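Local coordinates for putative periplasmic protein (PDB 4J32) that probably serves as the periplasmic immunity protein Tai4, binding and inhibiting the peptidoglycan-cleaving type VI secretion effector Tae4, at residues G47-V51 against R97-K101. Sequence-based numbering, arbitrary orientation.
Sequences GKQSV and RRVEK
Q49 and E100 are the closest pair, their CA atoms 5.4 Å apart, where the irregular backbones 47-51 and 97-101 meet. The two side chains run past one another in opposite directions, and each ends on the other segment. E100 reaches out to S50: its OE2 takes the S50 hydroxyl OG at 2.6 Å on the syn lone pair, while OE1 accepts the backbone N of S50 at 2.8 Å from above the carboxylate plane. Gripped at both oxygens, the carboxylate has its rotation fixed. In return, Q49 NE2 gives a nearly straight bond (174°) to E100 O, 2.9 Å away; that oxygen lies in the amide plane, though the nitrogen stands above the carbonyl plane. The bend at chi2 (71°) swings the Q49 amide round so that NE2 meets E100 O, and NE2 also hydrogen-bonds OE1 of Q10. The backbone O of Q49 accepts a hydrogen bond from R92 of the partner chain, presumably Tae4. Beside the amide R98 crosses with its guanidinium plane 84° from it. Its NH2 binds K101 O at 3.0 Å, tying down the C-terminal carboxylate, and also hydrogen-bonds a citrate ion, probably from the crystallisation liquor, while NH1 goes to I95 O. The contact thus joins the loop between helices 30-46 and 51-65 to the C-terminal tail after helix 89-96, with Q49 and R98 resting on L14 of helix 10-26.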
loop_
_atom_site.group_PDB
_atom_site.type_symbol
_atom_site.label_atom_id
_atom_site.label_comp_id
_atom_site.label_asym_id
_atom_site.label_seq_id
_atom_site.Cartn_x
_atom_site.Cartn_y
_atom_site.Cartn_z
ATOM N N GLY B 47 2.207 19.488 -3.300
ATOM C CA GLY B 47 1.634 20.163 -2.118
ATOM C C GLY B 47 2.057 21.621 -2.001
ATOM O O GLY B 47 3.063 22.033 -2.576
ATOM N N LYS B 48 1.257 22.412 -1.285
ATOM C CA LYS B 48 1.560 23.820 -1.025
ATOM C C LYS B 48 1.878 24.017 0.466
ATOM O O LYS B 48 2.011 25.161 0.941
ATOM C CB LYS B 48 0.373 24.717 -1.442
ATOM C CG LYS B 48 0.024 24.676 -2.960
ATOM C CD LYS B 48 1.257 24.996 -3.805
ATOM C CE LYS B 48 0.932 25.224 -5.280
ATOM N NZ LYS B 48 2.046 26.005 -5.941
ATOM N N GLN B 49 2.048 22.897 1.164
ATOM C CA GLN B 49 2.269 22.901 2.617
ATOM C C GLN B 49 3.744 22.823 2.953
ATOM O O GLN B 49 4.549 22.248 2.194
ATOM C CB GLN B 49 1.544 21.729 3.311
ATOM C CG GLN B 49 -0.000 21.778 3.206
ATOM C CD GLN B 49 -0.492 21.487 1.784
ATOM O OE1 GLN B 49 -0.011 20.565 1.128
ATOM N NE2 GLN B 49 -1.455 22.277 1.308
ATOM N N SER B 50 4.068 23.350 4.128
ATOM C CA SER B 50 5.416 23.284 4.692
ATOM C C SER B 50 5.730 21.858 5.118
ATOM O O SER B 50 4.824 21.041 5.342
ATOM C CB SER B 50 5.517 24.188 5.926
ATOM O OG SER B 50 5.331 25.556 5.566
ATOM N N VAL B 51 7.016 21.568 5.257
ATOM C CA VAL B 51 7.430 20.180 5.496
ATOM C C VAL B 51 6.929 19.634 6.844
ATOM O O VAL B 51 6.714 18.425 6.995
ATOM C CB VAL B 51 8.977 20.026 5.367
ATOM C CG1 VAL B 51 9.730 20.618 6.615
ATOM C CG2 VAL B 51 9.353 18.574 5.070
ATOM N N ARG B 97 -7.561 20.978 9.125
ATOM C CA ARG B 97 -7.116 22.154 9.913
ATOM C C ARG B 97 -6.074 22.984 9.234
ATOM O O ARG B 97 -5.776 24.076 9.710
ATOM C CB ARG B 97 -6.383 21.715 11.213
ATOM C CG ARG B 97 -7.177 21.493 12.425
ATOM C CD ARG B 97 -6.322 21.698 13.702
ATOM N NE ARG B 97 -5.220 20.745 13.886
ATOM C CZ ARG B 97 -5.347 19.478 14.270
ATOM N NH1 ARG B 97 -6.548 18.931 14.484
ATOM N NH2 ARG B 97 -4.262 18.728 14.413
ATOM N N ARG B 98 -5.436 22.446 8.197
ATOM C CA ARG B 98 -4.158 22.966 7.755
ATOM C C ARG B 98 -4.173 24.471 7.453
ATOM O O ARG B 98 -5.153 25.016 6.913
ATOM C CB ARG B 98 -3.639 22.161 6.558
ATOM C CG ARG B 98 -4.398 22.419 5.267
ATOM C CD ARG B 98 -3.973 21.473 4.136
ATOM N NE ARG B 98 -4.717 21.834 2.934
ATOM C CZ ARG B 98 -5.984 21.489 2.685
ATOM N NH1 ARG B 98 -6.664 20.698 3.517
ATOM N NH2 ARG B 98 -6.575 21.915 1.575
ATOM N N VAL B 99 -3.095 25.147 7.835
ATOM C CA VAL B 99 -2.976 26.596 7.630
ATOM C C VAL B 99 -2.797 26.937 6.156
ATOM O O VAL B 99 -3.356 27.922 5.664
ATOM C CB VAL B 99 -1.779 27.163 8.445
ATOM C CG1 VAL B 99 -1.591 28.631 8.169
ATOM C CG2 VAL B 99 -2.022 26.919 9.906
ATOM N N GLU B 100 -2.017 26.108 5.465
ATOM C CA GLU B 100 -1.734 26.286 4.040
ATOM C C GLU B 100 -2.734 25.474 3.208
ATOM O O GLU B 100 -2.590 24.253 3.054
ATOM C CB GLU B 100 -0.283 25.860 3.737
ATOM C CG GLU B 100 0.747 26.697 4.496
ATOM C CD GLU B 100 2.008 25.942 4.913
ATOM O OE1 GLU B 100 1.925 24.735 5.236
ATOM O OE2 GLU B 100 3.086 26.590 4.923
ATOM N N LYS B 101 -3.757 26.152 2.679
ATOM C CA LYS B 101 -4.816 25.438 1.954
ATOM C C LYS B 101 -4.329 24.884 0.605
ATOM O O LYS B 101 -4.796 23.813 0.176
ATOM C CB LYS B 101 -6.057 26.330 1.772
ATOM C CG LYS B 101 -6.780 26.699 3.093
ATOM C CD LYS B 101 -7.096 25.442 3.934
ATOM C CE LYS B 101 -7.787 25.820 5.248
ATOM N NZ LYS B 101 -7.803 24.681 6.214
ATOM O OXT LYS B 101 -3.482 25.493 -0.077
#